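Local coordinates for protein (auracyanin) (PDB 1QHQ) that carries electrons through a single type I blue copper site, probably as a soluble acceptor for the membrane-bound alternative complex III, at residues E13-T18 with V42-F47. Residues are numbered along the deposited sequence; the frame is centred on the assembly and turned at random.
Sequences ETPAQT and VVRLDF
Thr18 and Arg44, on neighbouring parallel strands, point the same way, and Thr18 CG2 lies over one face of the guanidinium, off-centre toward its rim, 3.6 Å from Arg44 NH2. With CG anti to the backbone N (chi1 -170°) and a bend at chi3 (70°), Arg44 turns along its own strand to grip Asp46 side-on: NE reaches Asp46 OD1 at 2.9 Å and NH2 reaches Asp46 OD2 at 3.1 Å. Each oxygen uses its syn lone pair and lies close to the guanidinium plane, which should limit rotation of the group; Ser107 OG also hydrogen-bonds to Asp46 OD1. A sulfate ion, probably from the crystallisation liquor, lies about 3 Å from the Arg44 side chain. Pro15 CG meets the aliphatic root of the arginine, 3.9 Å from Arg44 CB.

At the start of strand 42-49, Ala16 N donates to Val42 O (2.7 Å), and Gln17 N adds a weak bond to the same oxygen. Arg44 N returns a bond to Gln17 O (3.0 Å). Val42 splays its methyls, CG1 against Thr14 O and Pro15 CA, CG2 against Glu13, whose OE1, in the modelled conformer, is salt-bridged to Arg111. Here the first residues of strand 17-22 pair in parallel with strand 42-49, Gln17 beside Val43 and Thr18 beside Arg44, as in the Greek-key beta-sandwich of cupredoxins.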
ATOM      1  N   GLU A  13     -14.659  -6.569   7.815  1.00 11.54           N
ATOM      2  CA  GLU A  13     -15.679  -5.724   8.385  1.00 10.23           C
ATOM      3  C   GLU A  13     -16.195  -4.739   7.347  1.00 14.93           C
ATOM      4  O   GLU A  13     -15.475  -4.437   6.384  1.00 12.11           O
ATOM      5  CB  GLU A  13     -15.125  -4.911   9.580  1.00 12.12           C
ATOM      6  CG  GLU A  13     -14.847  -5.841  10.765  0.50 10.94           C
ATOM      7  CD  GLU A  13     -14.293  -5.123  11.976  0.50 12.65           C
ATOM      8  OE1 GLU A  13     -14.979  -4.225  12.499  0.50 18.32           O
ATOM      9  OE2 GLU A  13     -13.251  -5.566  12.486  0.50 16.04           O
ATOM     10  N   THR A  14     -17.391  -4.244   7.560  1.00 13.75           N
ATOM     11  CA  THR A  14     -17.946  -3.254   6.604  1.00 16.99           C
ATOM     12  C   THR A  14     -17.174  -1.955   6.787  1.00 12.28           C
ATOM     13  O   THR A  14     -16.955  -1.476   7.897  1.00 14.48           O
ATOM     14  CB  THR A  14     -19.443  -3.056   6.849  1.00 18.29           C
ATOM     15  OG1 THR A  14     -19.833  -1.750   6.394  0.50 19.72           O
ATOM     16  CG2 THR A  14     -19.810  -3.221   8.295  0.50 18.91           C
ATOM     17  N   PRO A  15     -16.712  -1.375   5.673  1.00 12.98           N
ATOM     18  CA  PRO A  15     -15.937  -0.154   5.759  1.00 13.38           C
ATOM     19  C   PRO A  15     -16.773   1.018   6.281  1.00 11.64           C
ATOM     20  O   PRO A  15     -17.908   1.191   5.845  1.00 14.02           O
ATOM     21  CB  PRO A  15     -15.464   0.082   4.340  1.00 14.03           C
ATOM     22  CG  PRO A  15     -16.077  -0.922   3.483  1.00 14.76           C
ATOM     23  CD  PRO A  15     -16.887  -1.867   4.301  1.00 14.00           C
ATOM     24  N   ALA A  16     -16.151   1.830   7.117  1.00 11.15           N
ATOM     25  CA  ALA A  16     -16.785   3.085   7.565  1.00 12.22           C
ATOM     26  C   ALA A  16     -16.484   4.194   6.567  1.00 13.08           C
ATOM     27  O   ALA A  16     -17.138   5.240   6.493  1.00 15.68           O
ATOM     28  CB  ALA A  16     -16.296   3.458   8.933  1.00 11.57           C
ATOM     29  N   GLN A  17     -15.366   4.027   5.844  1.00 12.57           N
ATOM     30  CA  GLN A  17     -14.945   4.962   4.847  1.00 11.61           C
ATOM     31  C   GLN A  17     -14.287   4.171   3.691  1.00 10.29           C
ATOM     32  O   GLN A  17     -13.829   3.066   3.916  1.00 11.33           O
ATOM     33  CB  GLN A  17     -13.887   5.947   5.364  1.00 12.56           C
ATOM     34  CG  GLN A  17     -14.431   6.973   6.335  1.00 19.23           C
ATOM     35  CD  GLN A  17     -13.450   8.034   6.732  1.00 21.30           C
ATOM     36  OE1 GLN A  17     -12.631   8.542   5.954  1.00 18.87           O
ATOM     37  NE2 GLN A  17     -13.525   8.423   8.001  1.00 23.65           N
ATOM     38  N   THR A  18     -14.350   4.772   2.504  1.00  9.51           N
ATOM     39  CA  THR A  18     -13.536   4.176   1.414  1.00 10.71           C
ATOM     40  C   THR A  18     -12.687   5.310   0.825  1.00  9.57           C
ATOM     41  O   THR A  18     -13.038   6.488   0.915  1.00  9.44           O
ATOM     42  CB  THR A  18     -14.349   3.556   0.288  1.00 10.78           C
ATOM     43  OG1 THR A  18     -15.061   4.600  -0.419  1.00 10.33           O
ATOM     44  CG2 THR A  18     -15.411   2.587   0.822  1.00 13.44           C
ATOM     45  N   VAL A  42     -12.464   1.285  10.210  1.00  9.80           N
ATOM     46  CA  VAL A  42     -12.359   0.345   9.071  1.00  9.44           C
ATOM     47  C   VAL A  42     -12.482   1.124   7.772  1.00  9.77           C
ATOM     48  O   VAL A  42     -13.456   1.842   7.525  1.00 10.48           O
ATOM     49  CB  VAL A  42     -13.436  -0.742   9.099  1.00 10.54           C
ATOM     50  CG1 VAL A  42     -13.268  -1.736   7.949  1.00 12.76           C
ATOM     51  CG2 VAL A  42     -13.359  -1.485  10.450  1.00 14.10           C
ATOM     52  N   VAL A  43     -11.449   0.956   6.932  1.00 10.11           N
ATOM     53  CA  VAL A  43     -11.436   1.676   5.643  1.00  6.73           C
ATOM     54  C   VAL A  43     -11.192   0.692   4.517  1.00  7.22           C
ATOM     55  O   VAL A  43     -10.388  -0.232   4.687  1.00  7.92           O
ATOM     56  CB  VAL A  43     -10.284   2.726   5.602  1.00  8.17           C
ATOM     57  CG1 VAL A  43     -10.147   3.340   4.242  0.50 11.41           C
ATOM     58  CG2 VAL A  43     -10.516   3.765   6.698  0.50  2.92           C
ATOM     59  N   ARG A  44     -11.913   0.834   3.417  1.00  8.42           N
ATOM     60  CA  ARG A  44     -11.548   0.136   2.192  1.00  9.38           C
ATOM     61  C   ARG A  44     -10.776   1.085   1.277  1.00  6.43           C
ATOM     62  O   ARG A  44     -11.261   2.117   0.860  1.00  7.93           O
ATOM     63  CB  ARG A  44     -12.749  -0.442   1.441  1.00  8.43           C
ATOM     64  CG  ARG A  44     -12.194  -1.389   0.284  1.00  8.98           C
ATOM     65  CD  ARG A  44     -13.384  -1.872  -0.540  1.00 10.18           C
ATOM     66  NE  ARG A  44     -13.970  -0.813  -1.328  1.00 12.87           N
ATOM     67  CZ  ARG A  44     -15.170  -0.377  -1.467  1.00 13.21           C
ATOM     68  NH1 ARG A  44     -16.197  -0.995  -0.801  1.00 14.60           N
ATOM     69  NH2 ARG A  44     -15.482   0.672  -2.221  1.00 15.51           N
ATOM     70  N   LEU A  45      -9.519   0.652   0.968  1.00  9.34           N
ATOM     71  CA  LEU A  45      -8.713   1.447   0.046  1.00 10.09           C
ATOM     72  C   LEU A  45      -8.769   0.774  -1.341  1.00  6.94           C
ATOM     73  O   LEU A  45      -8.575  -0.444  -1.430  1.00  9.95           O
ATOM     74  CB  LEU A  45      -7.251   1.425   0.540  1.00 10.03           C
ATOM     75  CG  LEU A  45      -6.260   2.292  -0.251  0.50 11.39           C
ATOM     76  CD1 LEU A  45      -5.049   2.630   0.580  0.50 11.89           C
ATOM     77  CD2 LEU A  45      -5.839   1.571  -1.540  0.50  7.28           C
ATOM     78  N   ASP A  46      -9.226   1.524  -2.301  1.00  6.45           N
ATOM     79  CA  ASP A  46      -9.339   1.013  -3.681  1.00  8.75           C
ATOM     80  C   ASP A  46      -8.137   1.579  -4.486  1.00  9.85           C
ATOM     81  O   ASP A  46      -8.113   2.782  -4.701  1.00 11.14           O
ATOM     82  CB  ASP A  46     -10.645   1.466  -4.308  1.00 12.72           C
ATOM     83  CG  ASP A  46     -11.876   0.945  -3.523  1.00 12.61           C
ATOM     84  OD1 ASP A  46     -11.737  -0.140  -2.969  1.00 11.27           O
ATOM     85  OD2 ASP A  46     -12.934   1.591  -3.650  1.00 14.84           O
ATOM     86  N   PHE A  47      -7.247   0.688  -4.904  1.00 10.01           N
ATOM     87  CA  PHE A  47      -6.094   1.176  -5.728  1.00 11.19           C
ATOM     88  C   PHE A  47      -6.346   0.800  -7.196  1.00  9.78           C
ATOM     89  O   PHE A  47      -6.557  -0.367  -7.529  1.00  9.45           O
ATOM     90  CB  PHE A  47      -4.847   0.446  -5.226  1.00  9.44           C
ATOM     91  CG  PHE A  47      -3.566   0.861  -5.935  1.00 12.30           C
ATOM     92  CD1 PHE A  47      -3.432   2.156  -6.364  1.00 15.67           C
ATOM     93  CD2 PHE A  47      -2.581  -0.061  -6.159  1.00 14.30           C
ATOM     94  CE1 PHE A  47      -2.284   2.552  -7.078  1.00 20.25           C
ATOM     95  CE2 PHE A  47      -1.426   0.344  -6.836  1.00 14.56           C
ATOM     96  CZ  PHE A  47      -1.276   1.633  -7.257  1.00 13.68           C
TER